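PDB 4U9R: CzcP cation efflux P1-ATPase from Ralstonia metallidurans, which probably pumps zinc and related divalent metal ions out of the cell at the expense of ATP, the present chain being its N-terminal metal-binding extension. Local coordinates for residues D42-R47 with S101-V106; V58-I63 with C75-P80; L107-G112 with S138-A143; V132-V137 with R144-N149. One frame throughout, in Å; residues are numbered along the deposited sequence.

Contact 1: D42-R47 with S101-V106; sequences DPCVER and SRFGHV. With CD (cadmium ion), chain B.
R47 reaches from helix 43-53 to the ring of F103, and its outer half lies along one face of that ring. CB and CG fall short of F103, and the chain runs straight from CG to NE. CD comes first, 3.5 Å from F103 CE2; NE follows, 3.4 Å from F103 CZ. The guanidinium settles flat on the phenyl, R47 CZ 3.8 Å from the centroid and the planes 12° apart, a stacked cation-pi pair. NH2 sits near F103 CE1, while NH1 passes over CG and CD1 and is hydrogen-bonded to OE2 of E146, an oxygen that also binds a cadmium ion. R47 also touches I99. On its other face the phenyl carries CG of R102.

Beside this stack the cadmium joins the two segments. D42 OD1 binds it at 2.1 Å, C44 SG at 2.6 Å and H105 NE2 at 2.2 Å; E146 completes the site. D42 is also the N-cap of the helix: with CG anti to the backbone N (chi1 175°), OD1 accepts from C44 N at 2.9 Å, so one oxygen holds both metal and helix start. The carboxylate stands nearly at right angles to the imidazole.

A soft sulfur, an imidazole and two carboxylates make a mixed set suited to cadmium, and probably to zinc or cobalt. R47 would partly offset their negative charge and hold E146 in place.

Contact 2: V58-I63 with C75-P80; sequences VEAAHI and CVHYDP. With CD (cadmium ion), chain C; TCE (3,3',3''-phosphanetriyltripropanoic acid), chain D.
Backbone hydrogen bonds tie H62 and A60 of one strand to C75 and H77 of its antiparallel neighbour. H62 and C75 form one hydrogen-bonded pair, with C75 N giving to H62 O at 2.8 Å; A60 and H77 form another. A classic beta bulge follows: H77 O accepts from E59 N at 2.8 Å and from A60 N at 3.2 Å, both from the same face of its plane.

Metal bonds come next. H62 NE2 and H77 NE2 each bind the cadmium ion at 2.2 Å, and C75 SG binds it at 2.5 Å. H62 takes the cramped rotamer with CG between backbone N and carbonyl carbon (chi1 62°), swinging its ring to the neighbouring strand, where C75 CB lies over one face. The two imidazoles meet obliquely, planes 74° apart. The phosphorus of the bound phosphine TCE sits 2.7 Å from cadmium, consistent with a fourth ligand. K25, R27 and K64 complete the TCE pocket, probably balancing its carboxylates.

Apolar contacts are small. A60 is compact enough to put CB over a face of the H77 ring, a CH-pi contact. On the other side of the sheet, V58, A61 and V76 turn to helices 43-53 and 85-102.

Two histidines and a cysteine make a metal site on one face of a beta hairpin in a ferredoxin-like domain.

Contact 3: L107-G112 with S138-A143; sequences LWQLKG and SASGIA
The flat amide of Q109 has a methyl over one face: I142 CD1 lies 3.4 Å from Q109 OE1, and I142 CD1 is 3.8 Å from Q109 CD. Its NE2 gives two hydrogen bonds close to the amide plane: one crosses to S140 O at 2.9 Å, nearly straight at 168°, and the other turns back to L110 O at 3.1 Å. Q109 gets there by bending at its second torsion (chi2 65°), which folds the amide over toward the 138-141 turn. The other flat group, the W108 indole, swings off to I157, E158 and L161 of helix 154-162.

Behind these side chains runs an antiparallel ladder. W108 and A143 exchange backbone bonds, A143 N reaching W108 O at 2.8 Å, and L110 N continues the series to G141 O at 2.9 Å. G141, the last residue of the type II turn that starts at S138, has positive phi, which glycine tolerates easily. L107 CD1 touches I142 CG2, 3.7 Å apart.

With both N-H groups of Q109 engaged, the amide is fixed in rotation. One neutral side chain thereby fastens the end of strand 103-109 to the hairpin turn, without relying on charge.

Contact 4: V132-V137 with R144-N149; sequences VIEAEV and RVEFDN. With CD (cadmium ion), chain B.
V132 and V145 make the close part of this contact: CG1 of V132 lies 3.8 Å from CG2 of V145, the two side chains meeting at about a right angle. A135 pairs with V145 at a non-hydrogen-bonded position on the same face, its methyl turned to helix 116-127. F147 also emerges on this side but carries its ring away from the strand pair. The strands run antiparallel at 165°, and a classic beta bulge interrupts their register: E146 O accepts from I133 N at 2.9 Å and weakly from E134 N. In the bulge I133 points toward the partner strand, where I133 CD1 rests 3.8 Å from D148 N. E146 N answers to E134 O at 2.9 Å, and E136 and R144 exchange two backbone bonds.

The face with E134, E136, R144 and E146 is looser. E134 OE2 stands 4.1 Å from R144 NE, attracted but beyond a salt bridge; R144 finds its firmer partner in D39. E136 bends at its second torsion and leaves its carboxylate in solvent; of its side chain, CB is the part that nears R144 CD. E146 is the buried exception: both carboxylate oxygens bind cadmium, OE2 at 2.1 Å, and OE2 also accepts from R47 NH1. The cadmium ion would probably reduce the repulsion between E146 and E134, whose OE2 lies 4.2 Å from E146 OE1.

Helix 116-127 packs on A135 and V137, and helix 154-162 on V132 and F147. On the opposite face P43 and R47 of helix 43-53 approach, while strand 103-109 flanks 142-148 on the side away from 132-137.

How the contacts relate
From the N terminus, strand 24-29 leads to helix 43-53, whose first turn waits for its partner until residues 101-106. Contact 1 therefore closes a long loop, and contact 2, the hairpin of strands 58-64 and 73-78, nests inside it; V45 and I63 touch where the two meet. Contact 3 opens directly after contact 1, on the same strand 103-109. Contact 4 crosses it along the chain, since 132-137 and 144-149 alternate with its segments. Contacts 3 and 4 build the second three-stranded sheet around the central strand 142-148. Contacts 1 and 4 share one cadmium ion, which bridges the two halves; contact 2 holds the other; the centres of contacts 1 and 2 are about 21 Å apart.

Contact 1: D42-R47 with S101-V106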
loop_
_atom_site.group_PDB
_atom_site.type_symbol
_atom_site.label_atom_id
_atom_site.label_comp_id
_atom_site.label_asym_id
_atom_site.label_seq_id
_atom_site.Cartn_x
_atom_site.Cartn_y
_atom_site.Cartn_z
ATOM N N ASP A 42 -3.122 -3.632 -2.139
ATOM C CA ASP A 42 -2.327 -2.408 -2.386
ATOM C C ASP A 42 -0.850 -2.805 -2.272
ATOM O O ASP A 42 -0.499 -3.627 -1.432
ATOM C CB ASP A 42 -2.741 -1.293 -1.406
ATOM C CG ASP A 42 -1.874 -0.007 -1.520
ATOM O OD1 ASP A 42 -0.752 -0.030 -1.051
ATOM O OD2 ASP A 42 -2.309 1.042 -2.036
ATOM N N PRO A 43 0.004 -2.270 -3.152
ATOM C CA PRO A 43 1.393 -2.682 -3.219
ATOM C C PRO A 43 2.236 -2.346 -1.985
ATOM O O PRO A 43 3.389 -2.786 -1.904
ATOM C CB PRO A 43 1.929 -1.930 -4.443
ATOM C CG PRO A 43 1.001 -0.799 -4.644
ATOM C CD PRO A 43 -0.329 -1.301 -4.220
ATOM N N CYS A 44 1.677 -1.560 -1.068
ATOM C CA CYS A 44 2.285 -1.318 0.223
ATOM C C CYS A 44 2.489 -2.650 1.001
ATOM O O CYS A 44 3.513 -2.852 1.617
ATOM C CB CYS A 44 1.457 -0.291 1.032
ATOM S SG CYS A 44 2.055 1.374 0.726
ATOM N N VAL A 45 1.526 -3.554 0.934
ATOM C CA VAL A 45 1.634 -4.859 1.574
ATOM C C VAL A 45 2.848 -5.649 1.076
ATOM O O VAL A 45 3.608 -6.210 1.897
ATOM C CB VAL A 45 0.348 -5.689 1.392
ATOM C CG1 VAL A 45 0.525 -7.076 2.009
ATOM C CG2 VAL A 45 -0.817 -4.983 2.060
ATOM N N GLU A 46 3.036 -5.662 -0.246
ATOM C CA GLU A 46 4.215 -6.275 -0.920
ATOM C C GLU A 46 5.504 -5.544 -0.609
ATOM O O GLU A 46 6.566 -6.175 -0.455
ATOM C CB GLU A 46 4.042 -6.296 -2.464
ATOM C CG GLU A 46 5.181 -6.968 -3.248
ATOM C CD GLU A 46 5.220 -6.617 -4.754
ATOM O OE1 GLU A 46 5.009 -7.515 -5.606
ATOM O OE2 GLU A 46 5.483 -5.440 -5.098
ATOM N N ARG A 47 5.457 -4.218 -0.571
ATOM C CA ARG A 47 6.652 -3.474 -0.162
ATOM C C ARG A 47 7.118 -3.949 1.226
ATOM O O ARG A 47 8.295 -4.240 1.435
ATOM C CB ARG A 47 6.413 -1.974 -0.113
ATOM C CG ARG A 47 6.781 -1.245 -1.382
ATOM C CD ARG A 47 6.586 0.283 -1.276
ATOM N NE ARG A 47 6.323 0.841 -2.605
ATOM C CZ ARG A 47 5.125 1.175 -3.097
ATOM N NH1 ARG A 47 4.018 1.127 -2.363
ATOM N NH2 ARG A 47 5.047 1.616 -4.343
ATOM N N SER A 101 4.148 6.102 6.162
ATOM C CA SER A 101 4.319 7.551 6.170
ATOM C C SER A 101 4.723 8.068 4.795
ATOM O O SER A 101 4.467 9.218 4.447
ATOM C CB SER A 101 5.393 7.933 7.158
ATOM O OG SER A 101 6.684 7.666 6.638
ATOM N N ARG A 102 5.377 7.196 4.031
ATOM C CA ARG A 102 5.980 7.569 2.783
ATOM C C ARG A 102 5.003 7.530 1.621
ATOM O O ARG A 102 5.101 8.378 0.746
ATOM C CB ARG A 102 7.195 6.686 2.490
ATOM C CG ARG A 102 7.845 6.985 1.153
ATOM C CD ARG A 102 9.338 6.712 1.172
ATOM N NE ARG A 102 9.934 6.932 -0.142
ATOM C CZ ARG A 102 10.134 8.127 -0.693
ATOM N NH1 ARG A 102 9.790 9.244 -0.051
ATOM N NH2 ARG A 102 10.682 8.208 -1.900
ATOM N N PHE A 103 4.076 6.566 1.610
ATOM C CA PHE A 103 3.155 6.375 0.481
ATOM C C PHE A 103 1.724 6.703 0.785
ATOM O O PHE A 103 1.119 6.091 1.667
ATOM C CB PHE A 103 3.207 4.944 -0.046
ATOM C CG PHE A 103 4.560 4.554 -0.513
ATOM C CD1 PHE A 103 4.988 4.896 -1.778
ATOM C CD2 PHE A 103 5.429 3.877 0.333
ATOM C CE1 PHE A 103 6.265 4.563 -2.203
ATOM C CE2 PHE A 103 6.690 3.532 -0.090
ATOM C CZ PHE A 103 7.115 3.879 -1.356
ATOM N N GLY A 104 1.179 7.638 -0.001
ATOM C CA GLY A 104 -0.197 8.084 0.131
ATOM C C GLY A 104 -1.099 7.360 -0.838
ATOM O O GLY A 104 -0.634 6.765 -1.811
ATOM N N HIS A 105 -2.393 7.389 -0.541
ATOM C CA HIS A 105 -3.424 6.861 -1.427
ATOM C C HIS A 105 -4.675 7.735 -1.356
ATOM O O HIS A 105 -5.080 8.171 -0.278
ATOM C CB HIS A 105 -3.815 5.445 -1.038
ATOM C CG HIS A 105 -2.709 4.678 -0.399
ATOM N ND1 HIS A 105 -2.462 4.733 0.955
ATOM C CD2 HIS A 105 -1.765 3.867 -0.927
ATOM C CE1 HIS A 105 -1.416 3.982 1.236
ATOM N NE2 HIS A 105 -0.977 3.446 0.111
ATOM N N VAL A 106 -5.263 7.996 -2.518
ATOM C CA VAL A 106 -6.642 8.455 -2.598
ATOM C C VAL A 106 -7.392 7.532 -3.545
ATOM O O VAL A 106 -6.831 7.013 -4.506
ATOM C CB VAL A 106 -6.788 9.923 -3.062
ATOM C CG1 VAL A 106 -6.297 10.876 -1.989
ATOM C CG2 VAL A 106 -6.070 10.172 -4.379
HETATM CD CD CD B . 0.151 1.868 -0.960
#

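Contact 2: V58-I63 with C75-P80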
loop_
_atom_site.group_PDB
_atom_site.type_symbol
_atom_site.label_atom_id
_atom_site.label_comp_id
_atom_site.label_asym_id
_atom_site.label_seq_id
_atom_site.Cartn_x
_atom_site.Cartn_y
_atom_site.Cartn_z
ATOM N N VAL A 58 14.578 -13.658 9.264
ATOM C CA VAL A 58 13.255 -13.925 8.742
ATOM C C VAL A 58 13.290 -15.197 7.936
ATOM O O VAL A 58 14.025 -15.317 6.931
ATOM C CB VAL A 58 12.740 -12.756 7.898
ATOM C CG1 VAL A 58 11.395 -13.062 7.255
ATOM C CG2 VAL A 58 12.637 -11.528 8.757
ATOM N N GLU A 59 12.461 -16.138 8.342
ATOM C CA GLU A 59 12.320 -17.405 7.648
ATOM C C GLU A 59 11.178 -17.383 6.654
ATOM O O GLU A 59 11.164 -18.129 5.667
ATOM C CB GLU A 59 12.110 -18.535 8.673
ATOM C CG GLU A 59 13.331 -18.795 9.537
ATOM C CD GLU A 59 14.465 -19.462 8.759
ATOM O OE1 GLU A 59 14.171 -20.390 7.972
ATOM O OE2 GLU A 59 15.647 -19.054 8.925
ATOM N N ALA A 60 10.207 -16.533 6.913
ATOM C CA ALA A 60 9.142 -16.300 5.966
ATOM C C ALA A 60 8.317 -15.124 6.389
ATOM O O ALA A 60 8.316 -14.688 7.565
ATOM C CB ALA A 60 8.240 -17.526 5.856
ATOM N N ALA A 61 7.601 -14.610 5.423
ATOM C CA ALA A 61 6.663 -13.570 5.655
ATOM C C ALA A 61 5.585 -13.659 4.581
ATOM O O ALA A 61 5.891 -13.843 3.386
ATOM C CB ALA A 61 7.378 -12.224 5.621
ATOM N N HIS A 62 4.325 -13.541 4.997
ATOM C CA HIS A 62 3.214 -13.688 4.062
ATOM C C HIS A 62 1.933 -13.145 4.681
ATOM O O HIS A 62 1.848 -12.873 5.918
ATOM C CB HIS A 62 3.052 -15.169 3.629
ATOM C CG HIS A 62 2.727 -16.102 4.756
ATOM N ND1 HIS A 62 1.470 -16.632 4.946
ATOM C CD2 HIS A 62 3.486 -16.570 5.776
ATOM C CE1 HIS A 62 1.476 -17.400 6.021
ATOM N NE2 HIS A 62 2.688 -17.385 6.540
ATOM N N ILE A 63 0.957 -12.930 3.823
ATOM C CA ILE A 63 -0.352 -12.446 4.219
ATOM C C ILE A 63 -1.233 -13.619 4.577
ATOM O O ILE A 63 -1.132 -14.673 3.957
ATOM C CB ILE A 63 -1.026 -11.677 3.073
ATOM C CG1 ILE A 63 -0.149 -10.525 2.626
ATOM C CG2 ILE A 63 -2.386 -11.115 3.475
ATOM C CD1 ILE A 63 0.316 -10.699 1.192
ATOM N N CYS A 75 1.897 -12.627 8.727
ATOM C CA CYS A 75 2.472 -13.616 9.533
ATOM C C CYS A 75 3.942 -13.675 9.156
ATOM O O CYS A 75 4.300 -13.780 7.981
ATOM C CB CYS A 75 1.725 -14.931 9.310
ATOM S SG CYS A 75 2.327 -16.295 10.327
ATOM N N VAL A 76 4.803 -13.608 10.171
ATOM C CA VAL A 76 6.217 -13.624 9.982
ATOM C C VAL A 76 6.778 -14.771 10.788
ATOM O O VAL A 76 6.503 -14.883 11.962
ATOM C CB VAL A 76 6.843 -12.307 10.475
ATOM C CG1 VAL A 76 8.361 -12.319 10.350
ATOM C CG2 VAL A 76 6.331 -11.130 9.674
ATOM N N HIS A 77 7.563 -15.619 10.137
ATOM C CA HIS A 77 8.230 -16.697 10.764
ATOM C C HIS A 77 9.694 -16.295 10.958
ATOM O O HIS A 77 10.345 -15.763 10.058
ATOM C CB HIS A 77 8.193 -17.946 9.883
ATOM C CG HIS A 77 6.815 -18.375 9.445
ATOM N ND1 HIS A 77 6.601 -19.614 8.874
ATOM C CD2 HIS A 77 5.611 -17.743 9.418
ATOM C CE1 HIS A 77 5.322 -19.748 8.564
ATOM N NE2 HIS A 77 4.689 -18.640 8.900
ATOM N N TYR A 78 10.204 -16.544 12.148
ATOM C CA TYR A 78 11.557 -16.227 12.452
ATOM C C TYR A 78 12.232 -17.379 13.221
ATOM O O TYR A 78 11.573 -18.264 13.821
ATOM C CB TYR A 78 11.617 -14.908 13.219
ATOM C CG TYR A 78 11.021 -14.979 14.597
ATOM C CD1 TYR A 78 9.639 -14.885 14.775
ATOM C CD2 TYR A 78 11.836 -15.153 15.728
ATOM C CE1 TYR A 78 9.082 -14.962 16.033
ATOM C CE2 TYR A 78 11.281 -15.228 16.999
ATOM C CZ TYR A 78 9.890 -15.135 17.125
ATOM O OH TYR A 78 9.292 -15.207 18.326
ATOM N N ASP A 79 13.553 -17.349 13.163
ATOM C CA ASP A 79 14.447 -18.239 13.899
ATOM C C ASP A 79 14.856 -17.547 15.195
ATOM O O ASP A 79 15.673 -16.620 15.177
ATOM C CB ASP A 79 15.693 -18.466 13.027
ATOM C CG ASP A 79 16.722 -19.373 13.675
ATOM O OD1 ASP A 79 16.512 -19.823 14.827
ATOM O OD2 ASP A 79 17.743 -19.637 13.006
ATOM N N PRO A 80 14.308 -17.984 16.332
ATOM C CA PRO A 80 14.675 -17.291 17.544
ATOM C C PRO A 80 16.155 -17.441 17.990
ATOM O O PRO A 80 16.519 -16.865 19.005
ATOM C CB PRO A 80 13.728 -17.895 18.593
ATOM C CG PRO A 80 13.407 -19.246 18.085
ATOM C CD PRO A 80 13.474 -19.172 16.597
HETATM CD CD CD C . 2.602 -18.121 8.633
HETATM O O16 TCE D . -3.290 -22.442 10.745
HETATM C C14 TCE D . -2.645 -21.410 11.037
HETATM O O15 TCE D . -2.568 -20.929 12.189
HETATM C C5 TCE D . -1.904 -20.690 9.925
HETATM C C2 TCE D . -0.409 -20.898 9.961
HETATM P P TCE D . 0.554 -19.913 8.748
HETATM C C3 TCE D . -0.358 -20.165 7.177
HETATM C C6 TCE D . 0.602 -20.628 6.091
HETATM C C8 TCE D . 0.043 -21.735 5.218
HETATM O O10 TCE D . 0.134 -21.597 3.977
HETATM O O9 TCE D . -0.480 -22.724 5.780
HETATM C C1 TCE D . 2.084 -20.901 8.518
HETATM C C4 TCE D . 1.655 -22.333 8.208
HETATM C C11 TCE D . 2.619 -23.073 7.302
HETATM O O12 TCE D . 3.841 -23.021 7.571
HETATM O O13 TCE D . 2.138 -23.698 6.330
#

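Contact 3: L107-G112 with S138-A143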
loop_
_atom_site.group_PDB
_atom_site.type_symbol
_atom_site.label_atom_id
_atom_site.label_comp_id
_atom_site.label_asym_id
_atom_site.label_seq_id
_atom_site.Cartn_x
_atom_site.Cartn_y
_atom_site.Cartn_z
ATOM N N LEU A 107 -8.653 7.299 -3.223
ATOM C CA LEU A 107 -9.562 6.565 -4.086
ATOM C C LEU A 107 -10.771 7.492 -4.307
ATOM O O LEU A 107 -11.667 7.590 -3.451
ATOM C CB LEU A 107 -9.967 5.231 -3.445
ATOM C CG LEU A 107 -10.799 4.287 -4.316
ATOM C CD1 LEU A 107 -9.960 3.709 -5.440
ATOM C CD2 LEU A 107 -11.403 3.176 -3.464
ATOM N N TRP A 108 -10.759 8.201 -5.436
ATOM C CA TRP A 108 -11.766 9.216 -5.715
ATOM C C TRP A 108 -12.708 8.794 -6.816
ATOM O O TRP A 108 -12.289 8.150 -7.788
ATOM C CB TRP A 108 -11.112 10.534 -6.110
ATOM C CG TRP A 108 -10.539 11.260 -4.973
ATOM C CD1 TRP A 108 -11.001 11.271 -3.682
ATOM C CD2 TRP A 108 -9.400 12.110 -4.999
ATOM N NE1 TRP A 108 -10.204 12.072 -2.904
ATOM C CE2 TRP A 108 -9.217 12.605 -3.689
ATOM C CE3 TRP A 108 -8.511 12.501 -5.998
ATOM C CZ2 TRP A 108 -8.179 13.481 -3.356
ATOM C CZ3 TRP A 108 -7.472 13.367 -5.658
ATOM C CH2 TRP A 108 -7.318 13.842 -4.350
ATOM N N GLN A 109 -13.978 9.169 -6.619
ATOM C CA GLN A 109 -15.040 9.096 -7.627
ATOM C C GLN A 109 -15.032 10.408 -8.421
ATOM O O GLN A 109 -15.486 11.450 -7.929
ATOM C CB GLN A 109 -16.402 8.875 -6.944
ATOM C CG GLN A 109 -17.625 8.933 -7.860
ATOM C CD GLN A 109 -17.645 7.822 -8.895
ATOM O OE1 GLN A 109 -18.101 6.711 -8.623
ATOM N NE2 GLN A 109 -17.160 8.121 -10.098
ATOM N N LEU A 110 -14.469 10.365 -9.630
ATOM C CA LEU A 110 -14.423 11.553 -10.484
ATOM C C LEU A 110 -15.784 11.830 -11.120
ATOM O O LEU A 110 -16.589 10.927 -11.340
ATOM C CB LEU A 110 -13.353 11.406 -11.571
ATOM C CG LEU A 110 -11.903 11.222 -11.095
ATOM C CD1 LEU A 110 -10.963 11.142 -12.293
ATOM C CD2 LEU A 110 -11.468 12.338 -10.154
ATOM N N LYS A 111 -16.044 13.093 -11.405
ATOM C CA LYS A 111 -17.265 13.463 -12.103
ATOM C C LYS A 111 -17.117 13.109 -13.575
ATOM O O LYS A 111 -16.001 12.832 -14.043
ATOM C CB LYS A 111 -17.568 14.954 -11.907
ATOM C CG LYS A 111 -17.858 15.329 -10.452
ATOM C CD LYS A 111 -17.772 16.829 -10.220
ATOM C CE LYS A 111 -18.019 17.183 -8.762
ATOM N NZ LYS A 111 -17.632 18.592 -8.467
ATOM N N GLY A 112 -18.256 13.067 -14.276
ATOM C CA GLY A 112 -18.314 12.850 -15.734
ATOM C C GLY A 112 -18.528 11.407 -16.139
ATOM O O GLY A 112 -18.609 10.526 -15.283
ATOM N N SER A 138 -10.855 3.052 -13.569
ATOM C CA SER A 138 -11.809 2.088 -14.100
ATOM C C SER A 138 -12.860 2.797 -14.959
ATOM O O SER A 138 -12.887 4.031 -15.044
ATOM C CB SER A 138 -12.502 1.352 -12.948
ATOM O OG SER A 138 -13.483 2.172 -12.322
ATOM N N ALA A 139 -13.765 2.010 -15.528
ATOM C CA ALA A 139 -14.993 2.540 -16.092
ATOM C C ALA A 139 -15.827 3.064 -14.926
ATOM O O ALA A 139 -15.773 2.510 -13.828
ATOM C CB ALA A 139 -15.745 1.458 -16.848
ATOM N N SER A 140 -16.575 4.137 -15.165
ATOM C CA SER A 140 -17.377 4.801 -14.135
ATOM C C SER A 140 -16.533 5.782 -13.323
ATOM O O SER A 140 -17.024 6.426 -12.395
ATOM C CB SER A 140 -18.072 3.791 -13.218
ATOM O OG SER A 140 -18.418 4.381 -11.978
ATOM N N GLY A 141 -15.263 5.896 -13.697
ATOM C CA GLY A 141 -14.388 6.946 -13.215
ATOM C C GLY A 141 -13.994 6.905 -11.751
ATOM O O GLY A 141 -13.956 7.951 -11.081
ATOM N N ILE A 142 -13.721 5.696 -11.247
ATOM C CA ILE A 142 -13.096 5.522 -9.926
ATOM C C ILE A 142 -11.581 5.469 -10.112
ATOM O O ILE A 142 -11.054 4.548 -10.745
ATOM C CB ILE A 142 -13.579 4.253 -9.199
ATOM C CG1 ILE A 142 -15.035 4.416 -8.746
ATOM C CG2 ILE A 142 -12.685 3.947 -7.998
ATOM C CD1 ILE A 142 -15.203 5.260 -7.496
ATOM N N ALA A 143 -10.895 6.473 -9.563
ATOM C CA ALA A 143 -9.440 6.593 -9.688
ATOM C C ALA A 143 -8.739 5.997 -8.459
ATOM O O ALA A 143 -8.949 6.469 -7.342
ATOM C CB ALA A 143 -9.043 8.057 -9.870
#

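Contact 4: V132-V137 with R144-N149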
loop_
_atom_site.group_PDB
_atom_site.type_symbol
_atom_site.label_atom_id
_atom_site.label_comp_id
_atom_site.label_asym_id
_atom_site.label_seq_id
_atom_site.Cartn_x
_atom_site.Cartn_y
_atom_site.Cartn_z
ATOM N N VAL A 132 3.495 10.488 -8.656
ATOM C CA VAL A 132 2.616 9.333 -8.740
ATOM C C VAL A 132 3.410 8.069 -9.069
ATOM O O VAL A 132 4.363 8.117 -9.848
ATOM C CB VAL A 132 1.517 9.568 -9.797
ATOM C CG1 VAL A 132 0.737 8.295 -10.084
ATOM C CG2 VAL A 132 0.585 10.675 -9.334
ATOM N N ILE A 133 2.987 6.945 -8.483
ATOM C CA ILE A 133 3.653 5.654 -8.653
ATOM C C ILE A 133 2.805 4.681 -9.454
ATOM O O ILE A 133 3.248 4.163 -10.470
ATOM C CB ILE A 133 3.965 5.022 -7.275
ATOM C CG1 ILE A 133 4.976 5.886 -6.518
ATOM C CG2 ILE A 133 4.508 3.601 -7.428
ATOM C CD1 ILE A 133 4.870 5.754 -5.016
ATOM N N GLU A 134 1.600 4.421 -8.963
ATOM C CA GLU A 134 0.648 3.498 -9.581
ATOM C C GLU A 134 -0.663 4.264 -9.758
ATOM O O GLU A 134 -0.986 5.118 -8.934
ATOM C CB GLU A 134 0.444 2.264 -8.676
ATOM C CG GLU A 134 -0.553 1.221 -9.183
ATOM C CD GLU A 134 -0.896 0.160 -8.139
ATOM O OE1 GLU A 134 -0.411 -0.990 -8.277
ATOM O OE2 GLU A 134 -1.648 0.474 -7.183
ATOM N N ALA A 135 -1.393 3.972 -10.836
ATOM C CA ALA A 135 -2.660 4.648 -11.136
ATOM C C ALA A 135 -3.544 3.770 -12.004
ATOM O O ALA A 135 -3.081 3.233 -13.004
ATOM C CB ALA A 135 -2.401 5.970 -11.826
ATOM N N GLU A 136 -4.812 3.636 -11.612
ATOM C CA GLU A 136 -5.753 2.697 -12.232
ATOM C C GLU A 136 -7.162 3.294 -12.255
ATOM O O GLU A 136 -7.899 3.206 -11.263
ATOM C CB GLU A 136 -5.795 1.379 -11.442
ATOM C CG GLU A 136 -4.546 0.504 -11.533
ATOM C CD GLU A 136 -4.602 -0.545 -12.631
ATOM O OE1 GLU A 136 -5.680 -0.752 -13.227
ATOM O OE2 GLU A 136 -3.553 -1.177 -12.888
ATOM N N VAL A 137 -7.534 3.902 -13.379
ATOM C CA VAL A 137 -8.880 4.447 -13.543
ATOM C C VAL A 137 -9.752 3.399 -14.225
ATOM O O VAL A 137 -9.418 2.908 -15.301
ATOM C CB VAL A 137 -8.887 5.758 -14.362
ATOM C CG1 VAL A 137 -10.273 6.405 -14.327
ATOM C CG2 VAL A 137 -7.836 6.727 -13.833
ATOM N N ARG A 144 -7.907 4.977 -8.696
ATOM C CA ARG A 144 -7.097 4.300 -7.666
ATOM C C ARG A 144 -5.628 4.684 -7.853
ATOM O O ARG A 144 -4.951 4.128 -8.712
ATOM C CB ARG A 144 -7.253 2.778 -7.808
ATOM C CG ARG A 144 -6.282 1.927 -6.985
ATOM C CD ARG A 144 -6.198 0.491 -7.498
ATOM N NE ARG A 144 -5.640 -0.397 -6.485
ATOM C CZ ARG A 144 -6.299 -0.820 -5.404
ATOM N NH1 ARG A 144 -7.554 -0.446 -5.182
ATOM N NH2 ARG A 144 -5.703 -1.622 -4.531
ATOM N N VAL A 145 -5.134 5.615 -7.045
ATOM C CA VAL A 145 -3.766 6.130 -7.203
ATOM C C VAL A 145 -2.906 5.831 -5.955
ATOM O O VAL A 145 -3.427 5.581 -4.857
ATOM C CB VAL A 145 -3.777 7.648 -7.548
ATOM C CG1 VAL A 145 -4.364 8.471 -6.418
ATOM C CG2 VAL A 145 -2.395 8.173 -7.894
ATOM N N GLU A 146 -1.592 5.812 -6.153
ATOM C CA GLU A 146 -0.640 5.678 -5.062
ATOM C C GLU A 146 0.482 6.647 -5.322
ATOM O O GLU A 146 0.948 6.742 -6.457
ATOM C CB GLU A 146 -0.113 4.251 -5.001
ATOM C CG GLU A 146 1.027 4.038 -4.001
ATOM C CD GLU A 146 0.902 2.730 -3.254
ATOM O OE1 GLU A 146 0.032 1.917 -3.609
ATOM O OE2 GLU A 146 1.663 2.535 -2.292
ATOM N N PHE A 147 0.916 7.370 -4.293
ATOM C CA PHE A 147 1.876 8.444 -4.496
ATOM C C PHE A 147 2.916 8.650 -3.397
ATOM O O PHE A 147 2.709 8.291 -2.244
ATOM C CB PHE A 147 1.136 9.767 -4.743
ATOM C CG PHE A 147 0.132 10.120 -3.686
ATOM C CD1 PHE A 147 -1.129 9.563 -3.708
ATOM C CD2 PHE A 147 0.434 11.041 -2.697
ATOM C CE1 PHE A 147 -2.065 9.899 -2.751
ATOM C CE2 PHE A 147 -0.492 11.382 -1.723
ATOM C CZ PHE A 147 -1.747 10.809 -1.751
ATOM N N ASP A 148 4.024 9.277 -3.799
ATOM C CA ASP A 148 5.159 9.567 -2.942
ATOM C C ASP A 148 4.945 10.904 -2.219
ATOM O O ASP A 148 5.081 11.975 -2.812
ATOM C CB ASP A 148 6.446 9.579 -3.791
ATOM C CG ASP A 148 7.693 9.968 -2.996
ATOM O OD1 ASP A 148 7.583 10.357 -1.814
ATOM O OD2 ASP A 148 8.794 9.895 -3.579
ATOM N N ASN A 149 4.628 10.814 -0.927
ATOM C CA ASN A 149 4.314 11.965 -0.079
ATOM C C ASN A 149 5.406 13.023 0.064
ATOM O O ASN A 149 5.137 14.108 0.582
ATOM C CB ASN A 149 3.944 11.484 1.330
ATOM C CG ASN A 149 2.547 10.913 1.412
ATOM O OD1 ASN A 149 1.684 11.228 0.599
ATOM N ND2 ASN A 149 2.311 10.078 2.420
HETATM CD CD CD B . 0.151 1.868 -0.960
#